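Local coordinates for protein TqaA (Penicillium aethiopicum, PDB 5EGF) that forms the C-terminal condensation-like domain of a fungal nonribosomal peptide synthetase, which binds phosphopantetheine and probably closes the finished peptide chain into a macrocycle, at residues R64-S69 against A424-L429; V157-V162 against L172-S177; Q180-S185 against C326-V331; L384-Q389 against D430-F435. The protein carries 2 engineered substitutions. One frame throughout, in Å; residues are numbered along the deposited sequence.

Interaction 1. Residues R64-S69 against A424-L429. With EDO (1,2-ethanediol), chain B.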
# COMPACT_ATOMS: atom_id res chain seq x y z
N ARG C 64 10.35 -28.53 1.76
CA ARG C 64 9.44 -27.70 0.99
C ARG C 64 7.99 -27.90 1.42
O ARG C 64 7.05 -27.32 0.85
CB ARG C 64 9.66 -27.89 -0.51
CG ARG C 64 10.90 -27.15 -0.97
CD ARG C 64 11.69 -27.91 -2.03
NE ARG C 64 12.99 -27.27 -2.23
CZ ARG C 64 14.09 -27.55 -1.54
NH1 ARG C 64 14.07 -28.49 -0.60
NH2 ARG C 64 15.22 -26.90 -1.78
N GLY C 65 7.81 -28.70 2.46
CA GLY C 65 6.48 -28.93 2.99
C GLY C 65 5.61 -29.59 1.95
O GLY C 65 4.42 -29.29 1.87
N THR C 66 6.20 -30.50 1.18
CA THR C 66 5.49 -31.12 0.07
C THR C 66 4.53 -32.16 0.62
O THR C 66 4.94 -33.16 1.24
CB THR C 66 6.44 -31.74 -0.95
OG1 THR C 66 7.58 -30.87 -1.10
CG2 THR C 66 5.74 -31.89 -2.30
N PHE C 67 3.25 -31.92 0.37
CA PHE C 67 2.18 -32.61 1.07
C PHE C 67 0.94 -32.71 0.18
O PHE C 67 0.48 -31.72 -0.40
CB PHE C 67 1.86 -31.87 2.37
CG PHE C 67 1.00 -32.66 3.35
CD1 PHE C 67 1.36 -33.96 3.71
CD2 PHE C 67 -0.14 -32.10 3.92
CE1 PHE C 67 0.59 -34.70 4.60
CE2 PHE C 67 -0.93 -32.84 4.83
CZ PHE C 67 -0.56 -34.14 5.17
N HIS C 68 0.40 -33.92 0.07
CA HIS C 68 -0.70 -34.19 -0.85
C HIS C 68 -1.86 -34.81 -0.13
O HIS C 68 -1.67 -35.56 0.83
CB HIS C 68 -0.24 -35.14 -1.94
CG HIS C 68 0.62 -34.50 -2.98
ND1 HIS C 68 0.30 -34.50 -4.32
CD2 HIS C 68 1.76 -33.78 -2.86
CE1 HIS C 68 1.22 -33.84 -4.99
NE2 HIS C 68 2.12 -33.39 -4.13
N SER C 69 -3.07 -34.49 -0.59
CA SER C 69 -4.24 -35.25 -0.18
C SER C 69 -4.77 -35.85 -1.46
O SER C 69 -5.23 -35.13 -2.32
CB SER C 69 -5.30 -34.35 0.50
OG SER C 69 -6.50 -35.07 0.78
N ALA C 424 -2.81 -30.18 -2.96
CA ALA C 424 -1.36 -30.30 -2.83
C ALA C 424 -0.65 -29.01 -2.39
O ALA C 424 -1.03 -27.90 -2.80
CB ALA C 424 -0.75 -30.85 -4.10
N ARG C 425 0.37 -29.19 -1.55
CA ARG C 425 1.26 -28.10 -1.17
C ARG C 425 2.66 -28.40 -1.66
O ARG C 425 3.07 -29.57 -1.76
CB ARG C 425 1.29 -27.91 0.34
CG ARG C 425 -0.09 -27.94 1.01
CD ARG C 425 -0.96 -26.83 0.51
NE ARG C 425 -0.35 -25.53 0.74
CZ ARG C 425 -0.83 -24.39 0.24
NH1 ARG C 425 -1.93 -24.39 -0.51
NH2 ARG C 425 -0.20 -23.24 0.48
N PHE C 426 3.38 -27.34 -1.97
CA PHE C 426 4.76 -27.44 -2.41
C PHE C 426 5.34 -26.05 -2.48
O PHE C 426 4.83 -25.19 -3.21
CB PHE C 426 4.88 -28.08 -3.79
CG PHE C 426 6.29 -28.09 -4.33
CD1 PHE C 426 7.29 -28.80 -3.67
CD2 PHE C 426 6.61 -27.39 -5.47
CE1 PHE C 426 8.60 -28.80 -4.15
CE2 PHE C 426 7.92 -27.39 -5.97
CZ PHE C 426 8.91 -28.09 -5.30
N ASP C 427 6.41 -25.80 -1.73
CA ASP C 427 6.95 -24.45 -1.71
C ASP C 427 8.45 -24.43 -1.86
O ASP C 427 9.18 -24.67 -0.90
CB ASP C 427 6.50 -23.72 -0.44
CG ASP C 427 5.01 -23.44 -0.42
OD1 ASP C 427 4.58 -22.41 -1.00
OD2 ASP C 427 4.27 -24.26 0.16
N PRO C 428 8.91 -24.11 -3.07
CA PRO C 428 10.34 -24.14 -3.39
C PRO C 428 11.12 -23.21 -2.47
O PRO C 428 10.51 -22.33 -1.83
CB PRO C 428 10.40 -23.63 -4.84
CG PRO C 428 9.03 -23.89 -5.41
CD PRO C 428 8.08 -23.70 -4.23
N LEU C 429 12.43 -23.43 -2.38
CA LEU C 429 13.30 -22.57 -1.58
C LEU C 429 13.95 -21.51 -2.46
O LEU C 429 13.27 -20.60 -2.94
CB LEU C 429 14.35 -23.41 -0.84
CG LEU C 429 14.05 -24.00 0.54
CD1 LEU C 429 12.59 -24.34 0.79
CD2 LEU C 429 14.90 -25.24 0.73
C1 EDO B . 1.03 -24.72 -2.70
O1 EDO B . 2.01 -24.72 -1.65
C2 EDO B . 1.66 -24.19 -3.99
O2 EDO B . 2.55 -25.16 -4.59

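Interaction 2. Residues V157-V162 against L172-S177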
# COMPACT_ATOMS: atom_id res chain seq x y z
N VAL C 157 1.09 -40.29 6.68
CA VAL C 157 0.08 -41.04 5.95
C VAL C 157 -1.18 -41.26 6.81
O VAL C 157 -1.13 -41.94 7.84
CB VAL C 157 0.63 -42.36 5.42
CG1 VAL C 157 -0.52 -43.29 5.06
CG2 VAL C 157 1.57 -42.11 4.21
N ARG C 158 -2.29 -40.67 6.39
CA ARG C 158 -3.52 -40.70 7.18
C ARG C 158 -4.75 -40.68 6.30
O ARG C 158 -4.74 -40.10 5.22
CB ARG C 158 -3.54 -39.58 8.22
CG ARG C 158 -2.57 -39.84 9.36
CD ARG C 158 -2.94 -39.11 10.62
NE ARG C 158 -2.97 -37.66 10.42
CZ ARG C 158 -3.19 -36.78 11.39
NH1 ARG C 158 -3.38 -37.21 12.64
NH2 ARG C 158 -3.21 -35.48 11.12
N PHE C 159 -5.80 -41.33 6.75
CA PHE C 159 -6.93 -41.55 5.87
C PHE C 159 -8.17 -40.80 6.31
O PHE C 159 -8.44 -40.70 7.52
CB PHE C 159 -7.22 -43.04 5.78
CG PHE C 159 -6.18 -43.80 5.03
CD1 PHE C 159 -5.03 -44.26 5.66
CD2 PHE C 159 -6.33 -44.04 3.67
CE1 PHE C 159 -4.06 -44.96 4.96
CE2 PHE C 159 -5.36 -44.75 2.96
CZ PHE C 159 -4.23 -45.21 3.60
N THR C 160 -8.92 -40.26 5.35
CA THR C 160 -10.19 -39.63 5.68
C THR C 160 -11.30 -40.19 4.82
O THR C 160 -11.10 -40.54 3.65
CB THR C 160 -10.15 -38.10 5.56
OG1 THR C 160 -9.15 -37.57 6.44
CG2 THR C 160 -11.51 -37.52 5.96
N LEU C 161 -12.48 -40.29 5.43
CA LEU C 161 -13.67 -40.83 4.78
C LEU C 161 -14.88 -39.93 5.09
O LEU C 161 -15.34 -39.84 6.24
CB LEU C 161 -13.92 -42.25 5.29
CG LEU C 161 -14.78 -43.16 4.42
CD1 LEU C 161 -14.35 -43.01 2.99
CD2 LEU C 161 -14.67 -44.61 4.89
N VAL C 162 -15.41 -39.27 4.07
CA VAL C 162 -16.49 -38.32 4.29
C VAL C 162 -17.72 -38.77 3.52
O VAL C 162 -17.67 -38.89 2.29
CB VAL C 162 -16.12 -36.90 3.84
CG1 VAL C 162 -17.22 -35.90 4.26
CG2 VAL C 162 -14.78 -36.49 4.41
N LEU C 172 -12.97 -40.50 -0.26
CA LEU C 172 -11.86 -41.14 0.42
C LEU C 172 -10.64 -40.25 0.19
O LEU C 172 -10.33 -39.89 -0.95
CB LEU C 172 -11.62 -42.53 -0.17
CG LEU C 172 -10.68 -43.51 0.51
CD1 LEU C 172 -9.56 -43.93 -0.44
CD2 LEU C 172 -10.12 -42.93 1.79
N THR C 173 -9.95 -39.86 1.26
CA THR C 173 -8.74 -39.09 1.04
C THR C 173 -7.53 -39.76 1.64
O THR C 173 -7.56 -40.23 2.79
CB THR C 173 -8.83 -37.65 1.57
OG1 THR C 173 -8.53 -37.64 2.96
CG2 THR C 173 -10.20 -37.03 1.30
N ILE C 174 -6.46 -39.80 0.87
CA ILE C 174 -5.20 -40.33 1.37
C ILE C 174 -4.21 -39.18 1.50
O ILE C 174 -3.87 -38.52 0.51
CB ILE C 174 -4.65 -41.41 0.42
CG1 ILE C 174 -5.71 -42.49 0.21
CG2 ILE C 174 -3.35 -41.98 0.95
CD1 ILE C 174 -5.52 -43.31 -1.04
N GLN C 175 -3.76 -38.89 2.72
CA GLN C 175 -2.74 -37.86 2.89
C GLN C 175 -1.33 -38.47 2.95
O GLN C 175 -1.15 -39.58 3.47
CB GLN C 175 -3.03 -37.01 4.13
CG GLN C 175 -4.25 -36.14 4.00
CD GLN C 175 -4.48 -35.25 5.21
OE1 GLN C 175 -3.67 -35.21 6.14
NE2 GLN C 175 -5.59 -34.53 5.20
N ILE C 176 -0.33 -37.77 2.42
CA ILE C 176 1.01 -38.35 2.33
C ILE C 176 2.10 -37.32 2.05
O ILE C 176 1.87 -36.36 1.33
CB ILE C 176 1.04 -39.47 1.27
CG1 ILE C 176 2.44 -40.07 1.13
CG2 ILE C 176 0.54 -38.97 -0.08
CD1 ILE C 176 2.52 -41.15 0.04
N SER C 177 3.26 -37.49 2.66
CA SER C 177 4.41 -36.66 2.31
C SER C 177 5.08 -37.14 1.02
O SER C 177 5.09 -38.34 0.71
CB SER C 177 5.43 -36.63 3.44
OG SER C 177 6.64 -36.03 3.01
O HOH W 1 -6.92 -38.07 5.37

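Interaction 3. Residues Q180-S185 against C326-V331. With EDO (1,2-ethanediol), chain D.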
# COMPACT_ATOMS: atom_id res chain seq x y z
N GLN C 180 7.52 -39.90 0.66
CA GLN C 180 7.01 -41.28 0.76
C GLN C 180 6.48 -41.81 -0.56
O GLN C 180 6.04 -42.96 -0.64
CB GLN C 180 5.90 -41.38 1.79
CG GLN C 180 6.30 -41.00 3.19
CD GLN C 180 5.10 -40.75 4.07
OE1 GLN C 180 4.46 -39.70 3.97
NE2 GLN C 180 4.76 -41.71 4.93
N TRP C 181 6.53 -40.98 -1.60
CA TRP C 181 6.08 -41.42 -2.90
C TRP C 181 6.80 -40.65 -4.00
O TRP C 181 7.40 -39.58 -3.76
CB TRP C 181 4.55 -41.25 -3.03
CG TRP C 181 4.12 -39.79 -3.11
CD1 TRP C 181 3.78 -38.96 -2.07
CD2 TRP C 181 3.99 -39.01 -4.30
NE1 TRP C 181 3.45 -37.71 -2.55
CE2 TRP C 181 3.58 -37.72 -3.92
CE3 TRP C 181 4.19 -39.28 -5.65
CZ2 TRP C 181 3.35 -36.70 -4.84
CZ3 TRP C 181 3.97 -38.28 -6.57
CH2 TRP C 181 3.55 -37.00 -6.17
N ASP C 182 6.75 -41.19 -5.20
CA ASP C 182 7.28 -40.51 -6.35
C ASP C 182 6.39 -40.90 -7.51
O ASP C 182 5.49 -41.72 -7.35
CB ASP C 182 8.76 -40.85 -6.58
CG ASP C 182 9.01 -42.34 -6.81
OD1 ASP C 182 8.10 -43.03 -7.32
OD2 ASP C 182 10.12 -42.80 -6.48
N GLY C 183 6.61 -40.29 -8.67
CA GLY C 183 5.69 -40.44 -9.78
C GLY C 183 5.52 -41.87 -10.24
O GLY C 183 4.41 -42.32 -10.52
N VAL C 184 6.63 -42.60 -10.31
CA VAL C 184 6.57 -43.95 -10.85
C VAL C 184 5.83 -44.91 -9.92
O VAL C 184 5.17 -45.83 -10.38
CB VAL C 184 7.97 -44.49 -11.32
CG1 VAL C 184 9.10 -43.49 -11.02
CG2 VAL C 184 8.27 -45.86 -10.74
N SER C 185 5.91 -44.69 -8.61
CA SER C 185 5.33 -45.63 -7.66
C SER C 185 3.94 -45.26 -7.09
O SER C 185 3.30 -46.11 -6.46
CB SER C 185 6.32 -45.93 -6.52
OG SER C 185 6.61 -44.78 -5.75
N CYS C 326 10.09 -42.59 -2.32
CA CYS C 326 10.71 -41.54 -3.10
C CYS C 326 12.11 -41.96 -3.56
O CYS C 326 13.10 -41.69 -2.87
CB CYS C 326 10.80 -40.27 -2.26
SG CYS C 326 11.32 -38.91 -3.25
N THR C 327 12.21 -42.61 -4.72
CA THR C 327 13.54 -42.99 -5.22
C THR C 327 14.16 -41.92 -6.12
O THR C 327 15.30 -42.04 -6.56
CB THR C 327 13.53 -44.34 -5.96
OG1 THR C 327 12.73 -44.25 -7.15
CG2 THR C 327 12.99 -45.44 -5.05
N LEU C 328 13.39 -40.87 -6.37
CA LEU C 328 13.85 -39.72 -7.14
C LEU C 328 15.18 -39.21 -6.63
O LEU C 328 15.45 -39.24 -5.43
CB LEU C 328 12.85 -38.57 -7.01
CG LEU C 328 11.42 -38.79 -7.47
CD1 LEU C 328 10.57 -37.65 -6.93
CD2 LEU C 328 11.30 -38.86 -8.99
N ASN C 329 16.00 -38.72 -7.56
CA ASN C 329 17.24 -38.04 -7.21
C ASN C 329 17.37 -36.77 -8.05
O ASN C 329 16.90 -36.72 -9.20
CB ASN C 329 18.46 -38.95 -7.44
CG ASN C 329 19.64 -38.61 -6.53
OD1 ASN C 329 19.52 -37.77 -5.62
ND2 ASN C 329 20.77 -39.28 -6.75
N PHE C 330 18.00 -35.74 -7.50
CA PHE C 330 18.25 -34.54 -8.27
C PHE C 330 19.74 -34.38 -8.48
O PHE C 330 20.48 -34.09 -7.53
CB PHE C 330 17.65 -33.34 -7.55
CG PHE C 330 16.24 -33.57 -7.09
CD1 PHE C 330 15.18 -33.56 -7.99
CD2 PHE C 330 15.98 -33.83 -5.75
CE1 PHE C 330 13.87 -33.78 -7.55
CE2 PHE C 330 14.66 -34.06 -5.30
CZ PHE C 330 13.61 -34.04 -6.20
N VAL C 331 20.18 -34.58 -9.72
CA VAL C 331 21.60 -34.64 -10.03
C VAL C 331 22.07 -33.65 -11.11
O VAL C 331 21.27 -33.06 -11.86
CB VAL C 331 22.05 -36.08 -10.41
CG1 VAL C 331 21.81 -37.06 -9.27
CG2 VAL C 331 21.36 -36.54 -11.72
C1 EDO D . 19.07 -31.47 -3.62
O1 EDO D . 18.76 -30.19 -4.21
C2 EDO D . 18.94 -32.58 -4.66
O2 EDO D . 19.65 -33.79 -4.29

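Interaction 4. Residues L384-Q389 against D430-F435. With C8E ((hydroxyethyloxy)tri(ethyloxy)octane), chain E; EDO (1,2-ethanediol), chain Y.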
# COMPACT_ATOMS: atom_id res chain seq x y z
N LEU C 384 21.44 -27.15 -5.80
CA LEU C 384 21.12 -27.00 -7.21
C LEU C 384 20.12 -25.83 -7.31
O LEU C 384 19.17 -25.73 -6.51
CB LEU C 384 20.51 -28.28 -7.79
CG LEU C 384 21.35 -29.56 -7.88
CD1 LEU C 384 20.44 -30.72 -8.29
CD2 LEU C 384 22.54 -29.41 -8.85
N SER C 385 20.36 -24.92 -8.25
CA SER C 385 19.59 -23.69 -8.32
C SER C 385 18.55 -23.71 -9.44
O SER C 385 17.57 -22.96 -9.39
CB SER C 385 20.52 -22.48 -8.42
OG SER C 385 21.17 -22.44 -9.68
N LEU C 386 18.78 -24.55 -10.45
CA LEU C 386 17.80 -24.82 -11.50
C LEU C 386 17.60 -26.34 -11.64
O LEU C 386 18.58 -27.08 -11.88
CB LEU C 386 18.25 -24.23 -12.83
CG LEU C 386 17.34 -24.41 -14.05
CD1 LEU C 386 16.01 -23.70 -13.83
CD2 LEU C 386 18.02 -23.90 -15.34
N ILE C 387 16.36 -26.79 -11.50
CA ILE C 387 16.05 -28.22 -11.62
C ILE C 387 15.00 -28.49 -12.70
O ILE C 387 13.85 -28.09 -12.57
CB ILE C 387 15.55 -28.84 -10.27
CG1 ILE C 387 16.55 -28.58 -9.15
CG2 ILE C 387 15.29 -30.34 -10.39
CD1 ILE C 387 16.23 -29.31 -7.84
N VAL C 388 15.41 -29.21 -13.75
CA VAL C 388 14.50 -29.63 -14.81
C VAL C 388 13.91 -31.01 -14.56
O VAL C 388 14.64 -31.99 -14.43
CB VAL C 388 15.24 -29.69 -16.15
CG1 VAL C 388 14.29 -30.16 -17.25
CG2 VAL C 388 15.83 -28.33 -16.49
N GLN C 389 12.59 -31.10 -14.52
CA GLN C 389 11.94 -32.40 -14.36
C GLN C 389 10.92 -32.69 -15.46
O GLN C 389 9.88 -32.07 -15.51
CB GLN C 389 11.29 -32.50 -12.98
CG GLN C 389 10.66 -33.87 -12.63
CD GLN C 389 10.16 -33.94 -11.20
OE1 GLN C 389 9.04 -34.38 -10.95
NE2 GLN C 389 10.97 -33.48 -10.26
N ASP C 430 15.25 -21.60 -2.69
CA ASP C 430 15.91 -20.61 -3.56
C ASP C 430 15.99 -21.10 -4.99
O ASP C 430 16.40 -20.37 -5.87
CB ASP C 430 17.30 -20.21 -3.04
CG ASP C 430 17.23 -19.29 -1.83
OD1 ASP C 430 16.35 -18.39 -1.81
OD2 ASP C 430 18.03 -19.48 -0.89
N GLU C 431 15.57 -22.33 -5.22
CA GLU C 431 15.71 -22.93 -6.54
C GLU C 431 14.51 -22.66 -7.47
O GLU C 431 13.41 -22.31 -7.05
CB GLU C 431 15.98 -24.44 -6.43
CG GLU C 431 14.73 -25.35 -6.21
CD GLU C 431 14.14 -25.20 -4.81
OE1 GLU C 431 14.87 -24.73 -3.91
OE2 GLU C 431 12.94 -25.55 -4.59
N VAL C 432 14.76 -22.87 -8.75
CA VAL C 432 13.73 -22.74 -9.77
C VAL C 432 13.49 -24.13 -10.35
O VAL C 432 14.46 -24.82 -10.74
CB VAL C 432 14.23 -21.84 -10.93
CG1 VAL C 432 13.24 -21.85 -12.09
CG2 VAL C 432 14.52 -20.43 -10.43
N TRP C 433 12.22 -24.54 -10.42
CA TRP C 433 11.86 -25.80 -11.05
C TRP C 433 11.27 -25.51 -12.42
O TRP C 433 10.54 -24.51 -12.60
CB TRP C 433 10.82 -26.56 -10.23
CG TRP C 433 11.30 -26.97 -8.83
CD1 TRP C 433 11.36 -26.17 -7.72
CD2 TRP C 433 11.79 -28.25 -8.43
NE1 TRP C 433 11.86 -26.88 -6.65
CE2 TRP C 433 12.14 -28.16 -7.07
CE3 TRP C 433 12.00 -29.46 -9.10
CZ2 TRP C 433 12.67 -29.25 -6.35
CZ3 TRP C 433 12.52 -30.54 -8.40
CH2 TRP C 433 12.84 -30.42 -7.03
N ILE C 434 11.59 -26.38 -13.37
CA ILE C 434 10.93 -26.40 -14.67
C ILE C 434 10.37 -27.80 -14.89
O ILE C 434 11.13 -28.77 -14.99
CB ILE C 434 11.90 -26.10 -15.81
CG1 ILE C 434 12.53 -24.72 -15.60
CG2 ILE C 434 11.20 -26.18 -17.15
CD1 ILE C 434 13.63 -24.36 -16.64
N PHE C 435 9.04 -27.92 -14.96
CA PHE C 435 8.39 -29.20 -15.19
C PHE C 435 7.79 -29.20 -16.56
O PHE C 435 7.06 -28.28 -16.91
CB PHE C 435 7.24 -29.45 -14.21
CG PHE C 435 7.66 -29.48 -12.78
CD1 PHE C 435 8.12 -30.66 -12.20
CD2 PHE C 435 7.56 -28.35 -11.99
CE1 PHE C 435 8.49 -30.68 -10.85
CE2 PHE C 435 7.94 -28.36 -10.67
CZ PHE C 435 8.40 -29.53 -10.09
C1 C8E E . 25.78 -8.04 -10.84
C2 C8E E . 25.32 -9.12 -11.80
C3 C8E E . 25.22 -10.48 -11.13
C4 C8E E . 26.14 -11.44 -11.86
C5 C8E E . 25.30 -12.33 -12.77
C6 C8E E . 24.59 -13.35 -11.91
C7 C8E E . 23.73 -14.25 -12.78
C8 C8E E . 23.58 -15.57 -12.05
O9 C8E E . 23.81 -16.66 -12.91
C10 C8E E . 22.61 -17.37 -13.14
C11 C8E E . 22.68 -18.83 -12.73
O12 C8E E . 21.63 -19.11 -11.82
C13 C8E E . 20.55 -19.84 -12.36
C14 C8E E . 19.36 -19.85 -11.39
O15 C8E E . 18.97 -18.53 -11.07
C16 C8E E . 17.58 -18.27 -11.06
C17 C8E E . 17.35 -16.80 -10.69
O18 C8E E . 16.92 -16.02 -11.79
C19 C8E E . 16.89 -14.66 -11.39
C20 C8E E . 17.59 -13.67 -12.32
O21 C8E E . 18.29 -14.27 -13.39
C1 EDO Y . 21.94 -25.52 -11.47
O1 EDO Y . 22.34 -25.37 -10.11
C2 EDO Y . 21.96 -24.16 -12.18
O2 EDO Y . 23.26 -23.58 -12.11

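Interaction 1. Residues R64-S69 against A424-L429
R64 reaches along the backbone of D427, P428 and L429, each part of its chain meeting something different. CB lies 3.3 Å from D427 O. CG, beside the backbone N (chi1 -77°), presses on the same carbonyl and also meets L429 CD1 at 3.7 Å. CD approaches the F426 ring obliquely, 3.9 Å from F426 CE1, and the guanidinium and ring planes are 28° apart. Beyond it NE forms a salt bridge with E431, and NH1 bonds to V60 O in the helix just before. These two grips fix the rotation of the flat group, while L429 CD2 sits over one face near the rim, modelled so close that the exact spacing is doubtful. Backbone joins the same residues: D427 N donates to R64 O over 3.1 Å, on a lone pair of that oxygen.

Helix 56-63 ends here in a Schellman motif at G65, whose positive phi of 62° is easiest for a residue without CB. The chain then enters strand 67-75, against which 417-425 packs as the outermost strand of the mixed sheet. Past its end at R425 the chain continues as loop 426-429 toward the other sheet of this condensation fold. F67 and R425 form an antiparallel hydrogen-bonded pair, R425 N to F67 O measuring 2.8 Å. T66 OG1, held by F61 O, comes to the edge of the F426 ring, 3.3 Å from F426 CD1. In the next, non-hydrogen-bonded pair, A424 is small enough to set its CB over the centre of the H68 ring, a CH-pi contact 3.7 Å from the centroid.

Interaction 2. Residues V157-V162 against L172-S177
F159 and I174 form the apolar centre, a non-hydrogen-bonded pair whose side chains lie side by side on one face of the sheet. The ring reaches I174 CG1 with its CE2 at 3.6 Å, and L172 CD2 comes to the ring edge, near its plane. L161 CD1 meets L172 CB at 4.2 Å, and at the far end V157 CG2 touches I176 CG1 at 3.8 Å. C88 and V92 of helix 81-94 also pack on F159, so large hydrocarbon groups suit this face; an alanine in place of F159 would probably open a gap between I174 and that helix.

The opposite face is polar. T160 and T173 point the same way from a hydrogen-bonded pair, T173 N to T160 O being 2.7 Å and T160 N to T173 O 2.9 Å. T173 OG1 stands between its own backbone N and carbonyl carbon (chi1 83°), close against T160 CB. From there it bonds to a water at 2.9 Å, which also bonds to T160 OG1 and donates to R158 O. The T160 hydroxyl has R122 as a further partner, and Q175 NE2 bonds to D144. W127 of the second subunit packs over R158, T160 and Q175 on this side. Overall this is an antiparallel beta hairpin, 158-163 with 169-177, set within the mixed five-stranded sheet of the condensation domain's N-terminal lobe.

Interaction 3. Residues Q180-S185 against C326-V331
D182 stands in the SHxxxDG motif of fungal terminal condensation domains, the variant of the HHxxxDG signature that runs here from S177 to G183, and its carboxylate ties this loop to T327 at the approach to strand 329-336. G183, next in the chain, binds phosphopantetheine, as does N311, near L328. The side chain of D182 is folded back over its own backbone, chi1 of 59° setting CG between N and the carbonyl carbon, and the two oxygens of the carboxylate have separate tasks.

OD2 looks across the contact: T327 N donates to it over 2.7 Å at 161°, on the anti side and slightly out of the carboxylate plane. R313 adds a salt bridge to the same oxygen. OD1 turns inward, accepting S185 N at 3.0 Å, an Asx motif, and S185 OG at 2.8 Å. The amide comes nearly along the C-O direction and the hydroxyl from above the carboxylate plane. With both oxygens engaged the group can hardly turn, and aspartate suits the place by being short and doubly accepting. Replacing D182 with alanine would probably leave T327 N and the R313 charge without their mate and free the S185 turn to shift.

T327 OG1 bonds to N311 O, linking this partner of D182 to another residue of the binding site. Beneath the polar group, D182 CB rests against the branch of L328, 3.5 Å from L328 CG.

Interaction 4. Residues L384-Q389 against D430-F435
I387 CG1 and W433 CG both stand anti to their carbonyl carbons (chi1 -54° and -62°), and the two side chains run alongside each other on one face of a parallel strand pair. The strands, 386-390 and 432-438, lie at the middle of the six-stranded mixed sheet of the condensation fold. I387 CD1 stands over the indole as a CH-pi contact, 3.9 Å from the centroid of the six-membered ring, while I387 CG2 touches W433 CZ3 at 3.4 Å. A beta-branched isoleucine suits this spot because its two arms can cover separate parts of one wide ring. Farther along the same face Q389 CB rests 3.7 Å from F435 CD1, and F330 of strand 329-336 packs against both I387 and Q389.

The other face is aliphatic: L386 CD1 meets V432 CG1 at 3.8 Å and crosses to I434 CD1, with helix 283-299 lying over L386 and V388. Backbone bonds alternate between the strands in the parallel manner, I387 N to V432 O measuring 2.8 Å and I434 N to I387 O 2.9 Å. At the start of the pair, S385 N is held by an ethanediol and V432 CG2 touches a detergent-like chain.

E431 folds back at chi2 to receive the indole N-H. W433 NE1 donates to E431 OE2 over 2.7 Å on the anti lone pair of that oxygen, with OE2 lying 19° out of the indole plane.

In the fold
The four contacts follow the two lobes of the condensation fold. Interactions 1 and 2, with centres about 16 Å apart, share the five-stranded sheet, where 67-75 lies between 169-177 and 417-425; interactions 3 and 4, with centres about 15 Å apart, reach the six-stranded one. Interactions 2 and 4 are on opposite sides of the chain's centre, their own centres about 29 Å apart. Along the chain, 2 and 3 are nested in the loop closed by 1, whereas 1 and 4 cross: after 386-390 the chain visits the first sheet as 417-425 and returns as 432-438. This excursion stitches the lobes together around interaction 3, near the centre, where the phosphopantetheine site lies.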